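Local coordinates for protein N-acetylneuraminate lyase (Fusobacterium nucleatum subsp. nucleatum ATCC 25586, PDB 5ZKA) that belongs to the dihydrodipicolinate synthetase family of lyases and aldolases, folding as a TIM barrel followed by additional C-terminal helices, at residues L25-Y29 and Y265-K269; L40-R45 and I79-A84; S221-I225 and I268-L272; R229-I233 and I248-T252. One frame throughout, in Å; residues are numbered along the deposited sequence.

In the fold
All four contacts belong to a TIM barrel and the C-terminal helices packed against it. Along the chain, contact 2 is nested in the loop closed by contact 1; it packs helix 37-49 on helix 70-84, over barrel strand 55-58 and beside the loop after strand 20-24. Contacts 1 and 3, with centres about 7 Å apart, end on the same part of helix 264-274, which therefore meets both that loop and the start of helix 223-237. Contact 4, nested inside contact 3, joins helix 223-237 to helix 242-262, its centre about 25 Å from that of contact 2. Contacts 1, 3 and 4 thus fasten the C-terminal helices to the barrel, whereas contact 2 lies within its helical layer.

Contact 1: residues L25-Y29 and Y265-K269; sequences LMVPY and YQTIK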
loop_
_atom_site.group_PDB
_atom_site.type_symbol
_atom_site.label_atom_id
_atom_site.label_comp_id
_atom_site.label_asym_id
_atom_site.label_seq_id
_atom_site.Cartn_x
_atom_site.Cartn_y
_atom_site.Cartn_z
ATOM N N LEU A 25 3.114 17.895 -15.326
ATOM C CA LEU A 25 3.257 18.336 -16.700
ATOM C C LEU A 25 4.602 17.921 -17.284
ATOM O O LEU A 25 5.659 18.236 -16.736
ATOM C CB LEU A 25 3.091 19.853 -16.753
ATOM C CG LEU A 25 3.105 20.481 -18.142
ATOM C CD1 LEU A 25 1.870 20.022 -18.910
ATOM C CD2 LEU A 25 3.147 22.000 -18.026
ATOM N N MET A 26 4.559 17.218 -18.410
ATOM C CA MET A 26 5.781 16.910 -19.135
ATOM C C MET A 26 6.192 18.085 -20.009
ATOM O O MET A 26 5.359 18.884 -20.452
ATOM C CB MET A 26 5.592 15.671 -19.999
ATOM C CG MET A 26 5.148 14.474 -19.188
ATOM S SD MET A 26 5.927 12.959 -19.735
ATOM C CE MET A 26 7.660 13.281 -19.442
ATOM N N VAL A 27 7.491 18.177 -20.270
ATOM C CA VAL A 27 8.075 19.300 -20.990
ATOM C C VAL A 27 8.813 18.752 -22.199
ATOM O O VAL A 27 9.616 17.827 -22.055
ATOM C CB VAL A 27 9.029 20.129 -20.112
ATOM C CG1 VAL A 27 9.669 21.252 -20.948
ATOM C CG2 VAL A 27 8.268 20.698 -18.931
ATOM N N PRO A 28 8.558 19.269 -23.409
ATOM C CA PRO A 28 9.309 18.808 -24.576
ATOM C C PRO A 28 10.580 19.613 -24.766
ATOM O O PRO A 28 10.564 20.852 -24.765
ATOM C CB PRO A 28 8.320 19.009 -25.733
ATOM C CG PRO A 28 7.484 20.166 -25.306
ATOM C CD PRO A 28 7.425 20.133 -23.782
ATOM N N TYR A 29 11.690 18.905 -24.926
ATOM C CA TYR A 29 13.000 19.513 -25.086
ATOM C C TYR A 29 13.518 19.236 -26.486
ATOM O O TYR A 29 13.207 18.204 -27.084
ATOM C CB TYR A 29 13.988 18.979 -24.035
ATOM C CG TYR A 29 13.555 19.285 -22.622
ATOM C CD1 TYR A 29 13.797 20.538 -22.056
ATOM C CD2 TYR A 29 12.885 18.334 -21.857
ATOM C CE1 TYR A 29 13.381 20.836 -20.755
ATOM C CE2 TYR A 29 12.469 18.615 -20.552
ATOM C CZ TYR A 29 12.722 19.866 -20.009
ATOM O OH TYR A 29 12.303 20.141 -18.727
ATOM N N TYR A 265 9.295 7.951 -19.169
ATOM C CA TYR A 265 9.224 9.276 -19.790
ATOM C C TYR A 265 9.190 9.165 -21.308
ATOM O O TYR A 265 8.416 9.868 -21.967
ATOM C CB TYR A 265 10.398 10.152 -19.342
ATOM C CG TYR A 265 10.385 10.483 -17.859
ATOM C CD1 TYR A 265 9.219 10.361 -17.106
ATOM C CD2 TYR A 265 11.535 10.909 -17.213
ATOM C CE1 TYR A 265 9.204 10.652 -15.750
ATOM C CE2 TYR A 265 11.533 11.201 -15.854
ATOM C CZ TYR A 265 10.367 11.069 -15.129
ATOM O OH TYR A 265 10.357 11.363 -13.784
ATOM N N GLN A 266 10.003 8.270 -21.877
ATOM C CA GLN A 266 10.026 8.100 -23.326
ATOM C C GLN A 266 8.680 7.618 -23.859
ATOM O O GLN A 266 8.254 8.023 -24.946
ATOM C CB GLN A 266 11.133 7.117 -23.717
ATOM C CG GLN A 266 12.553 7.604 -23.417
ATOM C CD GLN A 266 13.045 7.212 -22.025
ATOM O OE1 GLN A 266 12.258 6.804 -21.158
ATOM N NE2 GLN A 266 14.355 7.343 -21.803
ATOM N N THR A 267 7.995 6.744 -23.118
ATOM C CA THR A 267 6.762 6.148 -23.638
ATOM C C THR A 267 5.595 7.119 -23.546
ATOM O O THR A 267 4.787 7.209 -24.478
ATOM C CB THR A 267 6.456 4.848 -22.887
ATOM O OG1 THR A 267 7.500 3.907 -23.166
ATOM C CG2 THR A 267 5.118 4.236 -23.341
ATOM N N ILE A 268 5.501 7.876 -22.447
ATOM C CA ILE A 268 4.471 8.913 -22.366
ATOM C C ILE A 268 4.655 9.924 -23.492
ATOM O O ILE A 268 3.693 10.299 -24.180
ATOM C CB ILE A 268 4.483 9.587 -20.979
ATOM C CG1 ILE A 268 4.117 8.558 -19.893
ATOM C CG2 ILE A 268 3.524 10.797 -20.962
ATOM C CD1 ILE A 268 4.285 9.049 -18.471
ATOM N N LYS A 269 5.900 10.360 -23.721
ATOM C CA LYS A 269 6.141 11.313 -24.805
ATOM C C LYS A 269 5.835 10.695 -26.163
ATOM O O LYS A 269 5.297 11.373 -27.052
ATOM C CB LYS A 269 7.580 11.824 -24.749
ATOM C CG LYS A 269 7.824 12.732 -23.562
ATOM C CD LYS A 269 9.077 13.569 -23.735
ATOM C CE LYS A 269 9.270 14.508 -22.548
ATOM N NZ LYS A 269 10.601 15.177 -22.562
#
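Met26 and Lys269 cross obliquely, each reaching for the other segment, where the loop after strand 20-24 of the TIM barrel meets helix 264-274 of the C-terminal helices. The two segments bury 246 Å² between them. Bends at chi2 and chi3 (62° for the latter) give the sulfur and the methyl of Met26 different partners. The sulfur lies against Ile268, with SD of Met26 3.5 Å from CG2 of Ile268, and these two side chains are set at about a right angle. The methyl instead turns to the lysine chain: CE of Met26 is 3.7 Å from CE of Lys269. It also approaches the Tyr265 ring on a slant, 4.1 Å from CD1 of that residue.

Lys269 is stretched out beyond CG, which carries its ammonium group across to the loop. There NZ of Lys269 donates to O of Val27 at 2.9 Å, with a C=O...N angle of 153° and the donor tilted 23° from the carbonyl plane. Beyond the two segments, NZ forms a salt bridge with Glu64 and a hydrogen bond with the carbonyl of Tyr281, so three polar partners hold this buried group. Tyr29 meets it with its ring edge, NZ of Lys269 being 4.0 Å from CD2 of Tyr29 and near the ring plane rather than over a face. The tyrosine is itself held through its OH by the carbonyl of Gly63, and CG1 of Val27 lies over one face of its ring, 3.5 Å above the plane and offset toward the rim.

Contact 2: residues L40-R45 and I79-A84; sequences LREIIR and IAIDEA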
loop_
_atom_site.group_PDB
_atom_site.type_symbol
_atom_site.label_atom_id
_atom_site.label_comp_id
_atom_site.label_asym_id
_atom_site.label_seq_id
_atom_site.Cartn_x
_atom_site.Cartn_y
_atom_site.Cartn_z
ATOM N N LEU A 40 5.352 22.608 -25.758
ATOM C CA LEU A 40 4.905 22.724 -24.370
ATOM C C LEU A 40 3.477 23.244 -24.303
ATOM O O LEU A 40 2.663 22.743 -23.524
ATOM C CB LEU A 40 5.842 23.639 -23.575
ATOM C CG LEU A 40 5.448 23.893 -22.115
ATOM C CD1 LEU A 40 5.264 22.567 -21.328
ATOM C CD2 LEU A 40 6.472 24.802 -21.405
ATOM N N ARG A 41 3.155 24.256 -25.109
ATOM C CA ARG A 41 1.771 24.708 -25.183
ATOM C C ARG A 41 0.846 23.596 -25.675
ATOM O O ARG A 41 -0.290 23.473 -25.199
ATOM C CB ARG A 41 1.678 25.943 -26.080
ATOM C CG ARG A 41 2.491 27.117 -25.511
ATOM C CD ARG A 41 2.303 28.401 -26.309
ATOM N NE ARG A 41 3.120 29.470 -25.742
ATOM C CZ ARG A 41 2.685 30.369 -24.863
ATOM N NH1 ARG A 41 1.424 30.347 -24.456
ATOM N NH2 ARG A 41 3.517 31.292 -24.393
ATOM N N GLU A 42 1.314 22.767 -26.616
ATOM C CA GLU A 42 0.482 21.669 -27.108
ATOM C C GLU A 42 0.218 20.639 -26.017
ATOM O O GLU A 42 -0.882 20.077 -25.937
ATOM C CB GLU A 42 1.143 20.998 -28.312
ATOM C CG GLU A 42 1.181 21.885 -29.565
ATOM C CD GLU A 42 1.726 21.155 -30.773
ATOM O OE1 GLU A 42 1.968 19.932 -30.669
ATOM O OE2 GLU A 42 1.932 21.808 -31.823
ATOM N N ILE A 43 1.219 20.361 -25.182
ATOM C CA ILE A 43 1.016 19.401 -24.101
ATOM C C ILE A 43 0.045 19.959 -23.071
ATOM O O ILE A 43 -0.826 19.246 -22.559
ATOM C CB ILE A 43 2.363 19.028 -23.457
ATOM C CG1 ILE A 43 3.258 18.292 -24.453
ATOM C CG2 ILE A 43 2.138 18.176 -22.207
ATOM C CD1 ILE A 43 4.651 17.962 -23.874
ATOM N N ILE A 44 0.192 21.241 -22.739
ATOM C CA ILE A 44 -0.737 21.897 -21.824
ATOM C C ILE A 44 -2.158 21.843 -22.375
ATOM O O ILE A 44 -3.103 21.488 -21.659
ATOM C CB ILE A 44 -0.291 23.350 -21.569
ATOM C CG1 ILE A 44 1.013 23.372 -20.767
ATOM C CG2 ILE A 44 -1.378 24.119 -20.844
ATOM C CD1 ILE A 44 1.757 24.704 -20.838
ATOM N N ARG A 45 -2.334 22.221 -23.648
ATOM C CA ARG A 45 -3.668 22.193 -24.244
ATOM C C ARG A 45 -4.260 20.785 -24.225
ATOM O O ARG A 45 -5.446 20.608 -23.930
ATOM C CB ARG A 45 -3.625 22.739 -25.675
ATOM C CG ARG A 45 -3.389 24.241 -25.760
ATOM C CD ARG A 45 -4.686 25.047 -25.967
ATOM N NE ARG A 45 -5.665 24.838 -24.893
ATOM C CZ ARG A 45 -5.647 25.467 -23.720
ATOM N NH1 ARG A 45 -4.692 26.347 -23.444
ATOM N NH2 ARG A 45 -6.577 25.206 -22.808
ATOM N N ILE A 79 5.532 29.975 -19.534
ATOM C CA ILE A 79 4.684 29.448 -20.598
ATOM C C ILE A 79 3.456 28.765 -20.008
ATOM O O ILE A 79 2.326 28.983 -20.461
ATOM C CB ILE A 79 5.495 28.495 -21.494
ATOM C CG1 ILE A 79 6.596 29.281 -22.215
ATOM C CG2 ILE A 79 4.593 27.766 -22.504
ATOM C CD1 ILE A 79 7.750 28.414 -22.682
ATOM N N ALA A 80 3.656 27.952 -18.965
ATOM C CA ALA A 80 2.552 27.160 -18.430
ATOM C C ALA A 80 1.396 28.047 -17.981
ATOM O O ALA A 80 0.239 27.804 -18.346
ATOM C CB ALA A 80 3.038 26.274 -17.280
ATOM N N ILE A 81 1.684 29.096 -17.199
ATOM C CA ILE A 81 0.586 29.931 -16.718
ATOM C C ILE A 81 0.050 30.837 -17.830
ATOM O O ILE A 81 -1.131 31.212 -17.818
ATOM C CB ILE A 81 1.018 30.725 -15.472
ATOM C CG1 ILE A 81 -0.208 31.318 -14.771
ATOM C CG2 ILE A 81 2.035 31.806 -15.816
ATOM C CD1 ILE A 81 0.075 31.795 -13.367
ATOM N N ASP A 82 0.884 31.204 -18.801
ATOM C CA ASP A 82 0.372 31.978 -19.926
ATOM C C ASP A 82 -0.593 31.147 -20.757
ATOM O O ASP A 82 -1.625 31.652 -21.210
ATOM C CB ASP A 82 1.523 32.479 -20.790
ATOM C CG ASP A 82 1.044 33.270 -21.989
ATOM O OD1 ASP A 82 0.566 34.409 -21.791
ATOM O OD2 ASP A 82 1.144 32.751 -23.124
ATOM N N GLU A 83 -0.280 29.863 -20.957
ATOM C CA GLU A 83 -1.143 29.011 -21.766
ATOM C C GLU A 83 -2.368 28.540 -20.989
ATOM O O GLU A 83 -3.478 28.507 -21.535
ATOM C CB GLU A 83 -0.351 27.809 -22.279
ATOM C CG GLU A 83 -1.127 26.952 -23.258
ATOM C CD GLU A 83 -1.479 27.690 -24.536
ATOM O OE1 GLU A 83 -0.668 28.522 -24.997
ATOM O OE2 GLU A 83 -2.564 27.423 -25.092
ATOM N N ALA A 84 -2.184 28.164 -19.720
ATOM C CA ALA A 84 -3.284 27.602 -18.942
ATOM C C ALA A 84 -4.239 28.672 -18.430
ATOM O O ALA A 84 -5.435 28.394 -18.272
ATOM C CB ALA A 84 -2.738 26.788 -17.765
#
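Arg41 and Glu83 have CA atoms 6.2 Å apart where helices 37-49 and 70-84, consecutive helices of the TIM barrel, cross at -50° with the local axes 9.7 Å apart. The Glu83 carboxylate lies between two arginines. Its OE1 takes a hydrogen bond on the anti lone pair from NH1 of Arg41 (2.8 Å), the acceptor lying in the guanidinium plane while the two flat groups stand 81° apart. Its OE2 is met on the anti side by NH1 of Arg45 at 2.9 Å. Bends at chi2 and chi3 fold Arg45 back far enough for the same NH1 to reach O of Glu83 as well, from above the carbonyl plane. Arg41 NH1 also binds OD2 of Asp82 at 2.8 Å, with a weak second bond from NH2, and CG2 of Ile79 sits over one face of this guanidinium.

Beneath the charges the packing is apolar: CD2 of Leu40 touches CG2 of Ile79 (3.7 Å), and CD1 of Ile44 rests 3.5 Å from CA of Ala80. Arg41, Arg45, Asp82 and Glu83 thus form one salt-bridge network, which Asp49 extends through NE of Arg45; this setting would be expected to keep Glu83 ionised.

Contact 3: residues S221-I225 and I268-L272; sequences STYNI and IKEIL
Ile225 meets Ile271 and Leu272 through two different branches, an arrangement set by its first torsion. With chi1 at 56°, CG1 takes the crowded position between the backbone N and the carbonyl carbon, while CG2 stands anti to the carbonyl carbon. CG2 of Ile225 thereby packs 3.7 Å from CG of Leu272, and CD1 of Ile225 reaches CD1 of Ile271 at 3.7 Å, those two chains lying at about a right angle.

Ile268 divides its branches too. Its extended arm brings CD1 to O of Ser221 (3.7 Å), whereas CG2 of Ile268 faces CB of Asn224 at 4.1 Å. No hydrogen bond spans the 315 Å² interface. Instead, ND2 of Asn224 donates to O of Ser221 at 2.9 Å and a nearly straight 172°, with the acceptor in the amide plane. The same amide binds Ala24 O through ND2 and Asn47 through OD1, which fixes its rotation. By contrast, the backbone O of Asn224 is buried without a partner, 3.8 Å from CD2 of Leu272.

Strand 217-220 of the TIM barrel leads directly into 221-225, so the contact sets C-terminal helix 264-274 against the start of helix 223-237. Around it, Asn224 touches strand 20-24 at Ser23, Leu272 meets helix 37-49 at Tyr46, and Ile271 packs on His301 of helix 291-304.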
loop_
_atom_site.group_PDB
_atom_site.type_symbol
_atom_site.label_atom_id
_atom_site.label_comp_id
_atom_site.label_asym_id
_atom_site.label_seq_id
_atom_site.Cartn_x
_atom_site.Cartn_y
_atom_site.Cartn_z
ATOM N N SER A 221 2.325 11.400 -13.497
ATOM C CA SER A 221 2.823 11.530 -14.868
ATOM C C SER A 221 1.900 10.869 -15.878
ATOM O O SER A 221 1.805 11.324 -17.026
ATOM C CB SER A 221 4.206 10.898 -14.983
ATOM O OG SER A 221 4.167 9.535 -14.575
ATOM N N THR A 222 1.246 9.771 -15.504
ATOM C CA THR A 222 0.475 9.077 -16.534
ATOM C C THR A 222 -0.804 9.808 -16.896
ATOM O O THR A 222 -1.411 9.491 -17.927
ATOM C CB THR A 222 0.140 7.646 -16.105
ATOM O OG1 THR A 222 -0.789 7.665 -15.013
ATOM C CG2 THR A 222 1.406 6.904 -15.692
ATOM N N TYR A 223 -1.208 10.802 -16.108
ATOM C CA TYR A 223 -2.436 11.510 -16.418
ATOM C C TYR A 223 -2.281 12.383 -17.655
ATOM O O TYR A 223 -3.294 12.810 -18.217
ATOM C CB TYR A 223 -2.879 12.331 -15.197
ATOM C CG TYR A 223 -2.956 11.496 -13.925
ATOM C CD1 TYR A 223 -3.289 10.140 -13.972
ATOM C CD2 TYR A 223 -2.647 12.042 -12.689
ATOM C CE1 TYR A 223 -3.335 9.359 -12.809
ATOM C CE2 TYR A 223 -2.689 11.267 -11.522
ATOM C CZ TYR A 223 -3.034 9.937 -11.588
ATOM O OH TYR A 223 -3.073 9.182 -10.430
ATOM N N ASN A 224 -1.036 12.629 -18.099
ATOM C CA ASN A 224 -0.807 13.318 -19.369
ATOM C C ASN A 224 -1.474 12.579 -20.529
ATOM O O ASN A 224 -1.839 13.199 -21.531
ATOM C CB ASN A 224 0.696 13.447 -19.650
ATOM C CG ASN A 224 1.381 14.516 -18.796
ATOM O OD1 ASN A 224 1.343 15.701 -19.118
ATOM N ND2 ASN A 224 2.037 14.087 -17.707
ATOM N N ILE A 225 -1.612 11.258 -20.423
ATOM C CA ILE A 225 -2.228 10.467 -21.487
ATOM C C ILE A 225 -3.381 9.605 -21.006
ATOM O O ILE A 225 -4.188 9.143 -21.842
ATOM C CB ILE A 225 -1.166 9.584 -22.181
ATOM C CG1 ILE A 225 -0.466 8.696 -21.143
ATOM C CG2 ILE A 225 -0.140 10.442 -22.914
ATOM C CD1 ILE A 225 0.357 7.572 -21.764
ATOM N N ILE A 268 5.501 7.876 -22.447
ATOM C CA ILE A 268 4.471 8.913 -22.366
ATOM C C ILE A 268 4.655 9.924 -23.492
ATOM O O ILE A 268 3.693 10.299 -24.180
ATOM C CB ILE A 268 4.483 9.587 -20.979
ATOM C CG1 ILE A 268 4.117 8.558 -19.893
ATOM C CG2 ILE A 268 3.524 10.797 -20.962
ATOM C CD1 ILE A 268 4.285 9.049 -18.471
ATOM N N LYS A 269 5.900 10.360 -23.721
ATOM C CA LYS A 269 6.141 11.313 -24.805
ATOM C C LYS A 269 5.835 10.695 -26.163
ATOM O O LYS A 269 5.297 11.373 -27.052
ATOM C CB LYS A 269 7.580 11.824 -24.749
ATOM C CG LYS A 269 7.824 12.732 -23.562
ATOM C CD LYS A 269 9.077 13.569 -23.735
ATOM C CE LYS A 269 9.270 14.508 -22.548
ATOM N NZ LYS A 269 10.601 15.177 -22.562
ATOM N N GLU A 270 6.152 9.406 -26.347
ATOM C CA GLU A 270 5.857 8.766 -27.627
ATOM C C GLU A 270 4.353 8.642 -27.855
ATOM O O GLU A 270 3.875 8.842 -28.976
ATOM C CB GLU A 270 6.527 7.392 -27.706
ATOM C CG GLU A 270 6.356 6.678 -29.055
ATOM C CD GLU A 270 7.065 7.378 -30.218
ATOM O OE1 GLU A 270 7.885 8.296 -29.983
ATOM O OE2 GLU A 270 6.802 6.994 -31.375
ATOM N N ILE A 271 3.591 8.311 -26.810
ATOM C CA ILE A 271 2.142 8.207 -26.960
ATOM C C ILE A 271 1.529 9.576 -27.232
ATOM O O ILE A 271 0.577 9.703 -28.012
ATOM C CB ILE A 271 1.536 7.540 -25.710
ATOM C CG1 ILE A 271 1.979 6.076 -25.653
ATOM C CG2 ILE A 271 0.009 7.636 -25.735
ATOM C CD1 ILE A 271 1.494 5.304 -24.435
ATOM N N LEU A 272 2.054 10.624 -26.587
ATOM C CA LEU A 272 1.591 11.968 -26.903
ATOM C C LEU A 272 1.801 12.267 -28.380
ATOM O O LEU A 272 0.927 12.846 -29.030
ATOM C CB LEU A 272 2.304 12.993 -26.018
ATOM C CG LEU A 272 1.769 13.122 -24.581
ATOM C CD1 LEU A 272 2.727 13.899 -23.668
ATOM C CD2 LEU A 272 0.394 13.784 -24.581
#

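Contact 4: residues R229-I233 and I248-T252; sequences RAKQI and IQHTT
Ile248 and Ile233 lie side by side and run in opposite directions, with CG1 of Ile233 3.6 Å from CG2 of Ile248, at an antiparallel helix crossing of -150° where the local axes approach to 9.8 Å. The CG2 methyl of Ile248 also touches CB of Arg229 at 3.8 Å, so it fits between two residues one turn apart on the facing helix. The other branch goes elsewhere: CD1 of Ile248 meets OE1 of Gln232 at 3.6 Å. Beyond CG1, Ile233 puts its CD1 3.6 Å from CA of Gln249, close against the backbone.

Arg229, extended from CG to NE, reaches across to the opposing helix and slides past the Thr252 side chain in the opposite direction. Its CD passes OG1 of Thr252 at 3.3 Å, and one face of its guanidinium rests on the CG2 methyl of Thr251, NE of Arg229 being 3.5 Å from that carbon. No hydrogen bond links the two segments, and the polar groups are held from outside this first shell or from within their own helix.

OG1 of Thr252 donates to O of Ile248 at 3.0 Å, on the face of that carbonyl opposite to the backbone N of Thr252. Asn226 is the link outward, with its ND2 bonded to Thr252 OG1 and its OD1 to NH1 of Arg229. NH2 of Arg229 reaches Phe304 O, and OE1 of Gln249 is bonded to N of Leu208.

The contact thus joins helix 223-237, which follows barrel strand 217-220, to helix 242-262, with helix 207-212 packing on Ile233 and Gln249 and helix 291-304 reached through Phe304.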
loop_
_atom_site.group_PDB
_atom_site.type_symbol
_atom_site.label_atom_id
_atom_site.label_comp_id
_atom_site.label_asym_id
_atom_site.label_seq_id
_atom_site.Cartn_x
_atom_site.Cartn_y
_atom_site.Cartn_z
ATOM N N ARG A 229 -9.378 7.950 -17.572
ATOM C CA ARG A 229 -9.578 6.819 -16.662
ATOM C C ARG A 229 -9.293 7.209 -15.219
ATOM O O ARG A 229 -9.995 6.771 -14.301
ATOM C CB ARG A 229 -8.679 5.646 -17.061
ATOM C CG ARG A 229 -9.212 4.786 -18.216
ATOM C CD ARG A 229 -8.352 3.528 -18.361
ATOM N NE ARG A 229 -8.726 2.785 -19.557
ATOM C CZ ARG A 229 -8.120 2.901 -20.734
ATOM N NH1 ARG A 229 -7.093 3.736 -20.861
ATOM N NH2 ARG A 229 -8.554 2.194 -21.783
ATOM N N ALA A 230 -8.262 8.026 -14.998
ATOM C CA ALA A 230 -7.894 8.396 -13.633
ATOM C C ALA A 230 -9.022 9.141 -12.936
ATOM O O ALA A 230 -9.319 8.879 -11.765
ATOM C CB ALA A 230 -6.628 9.248 -13.639
ATOM N N LYS A 231 -9.648 10.096 -13.628
ATOM C CA LYS A 231 -10.800 10.773 -13.044
ATOM C C LYS A 231 -11.947 9.799 -12.786
ATOM O O LYS A 231 -12.654 9.921 -11.780
ATOM C CB LYS A 231 -11.262 11.913 -13.954
ATOM C CG LYS A 231 -10.365 13.129 -13.917
ATOM C CD LYS A 231 -11.011 14.291 -14.660
ATOM C CE LYS A 231 -11.863 15.137 -13.741
ATOM N NZ LYS A 231 -12.039 16.487 -14.332
ATOM N N GLN A 232 -12.152 8.829 -13.683
ATOM C CA GLN A 232 -13.196 7.829 -13.453
ATOM C C GLN A 232 -12.933 7.048 -12.166
ATOM O O GLN A 232 -13.816 6.933 -11.307
ATOM C CB GLN A 232 -13.290 6.870 -14.647
ATOM C CG GLN A 232 -13.905 7.474 -15.899
ATOM C CD GLN A 232 -13.762 6.573 -17.123
ATOM O OE1 GLN A 232 -12.996 5.603 -17.118
ATOM N NE2 GLN A 232 -14.496 6.899 -18.181
ATOM N N ILE A 233 -11.725 6.490 -12.020
ATOM C CA ILE A 233 -11.390 5.746 -10.796
ATOM C C ILE A 233 -11.692 6.594 -9.568
ATOM O O ILE A 233 -12.416 6.172 -8.655
ATOM C CB ILE A 233 -9.917 5.302 -10.808
ATOM C CG1 ILE A 233 -9.632 4.304 -11.941
ATOM C CG2 ILE A 233 -9.528 4.716 -9.431
ATOM C CD1 ILE A 233 -8.121 4.111 -12.230
ATOM N N ILE A 248 -11.490 -0.402 -13.879
ATOM C CA ILE A 248 -10.745 0.643 -14.579
ATOM C C ILE A 248 -9.323 0.770 -14.028
ATOM O O ILE A 248 -8.382 1.041 -14.788
ATOM C CB ILE A 248 -11.530 1.962 -14.503
ATOM C CG1 ILE A 248 -12.892 1.787 -15.190
ATOM C CG2 ILE A 248 -10.735 3.103 -15.133
ATOM C CD1 ILE A 248 -13.875 2.903 -14.923
ATOM N N GLN A 249 -9.121 0.555 -12.728
ATOM C CA GLN A 249 -7.750 0.499 -12.210
ATOM C C GLN A 249 -6.988 -0.678 -12.809
ATOM O O GLN A 249 -5.786 -0.572 -13.093
ATOM C CB GLN A 249 -7.750 0.402 -10.686
ATOM C CG GLN A 249 -6.355 0.454 -10.059
ATOM C CD GLN A 249 -5.823 1.872 -10.020
ATOM O OE1 GLN A 249 -6.333 2.695 -9.266
ATOM N NE2 GLN A 249 -4.821 2.170 -10.848
ATOM N N HIS A 250 -7.672 -1.813 -13.004
ATOM C CA HIS A 250 -7.032 -2.969 -13.624
ATOM C C HIS A 250 -6.573 -2.642 -15.041
ATOM O O HIS A 250 -5.460 -2.991 -15.445
ATOM C CB HIS A 250 -8.002 -4.150 -13.654
ATOM C CG HIS A 250 -8.063 -4.947 -12.383
ATOM N ND1 HIS A 250 -6.977 -5.138 -11.558
ATOM C CD2 HIS A 250 -9.076 -5.670 -11.843
ATOM C CE1 HIS A 250 -7.328 -5.917 -10.546
ATOM N NE2 HIS A 250 -8.597 -6.253 -10.695
ATOM N N THR A 251 -7.450 -2.020 -15.833
ATOM C CA THR A 251 -7.088 -1.676 -17.202
ATOM C C THR A 251 -5.964 -0.652 -17.212
ATOM O O THR A 251 -5.003 -0.774 -17.984
ATOM C CB THR A 251 -8.316 -1.132 -17.938
ATOM O OG1 THR A 251 -9.317 -2.161 -18.031
ATOM C CG2 THR A 251 -7.941 -0.667 -19.341
ATOM N N THR A 252 -6.073 0.357 -16.346
ATOM C CA THR A 252 -5.024 1.368 -16.208
ATOM C C THR A 252 -3.678 0.735 -15.882
ATOM O O THR A 252 -2.645 1.100 -16.461
ATOM C CB THR A 252 -5.427 2.369 -15.128
ATOM O OG1 THR A 252 -6.478 3.203 -15.632
ATOM C CG2 THR A 252 -4.244 3.262 -14.696
#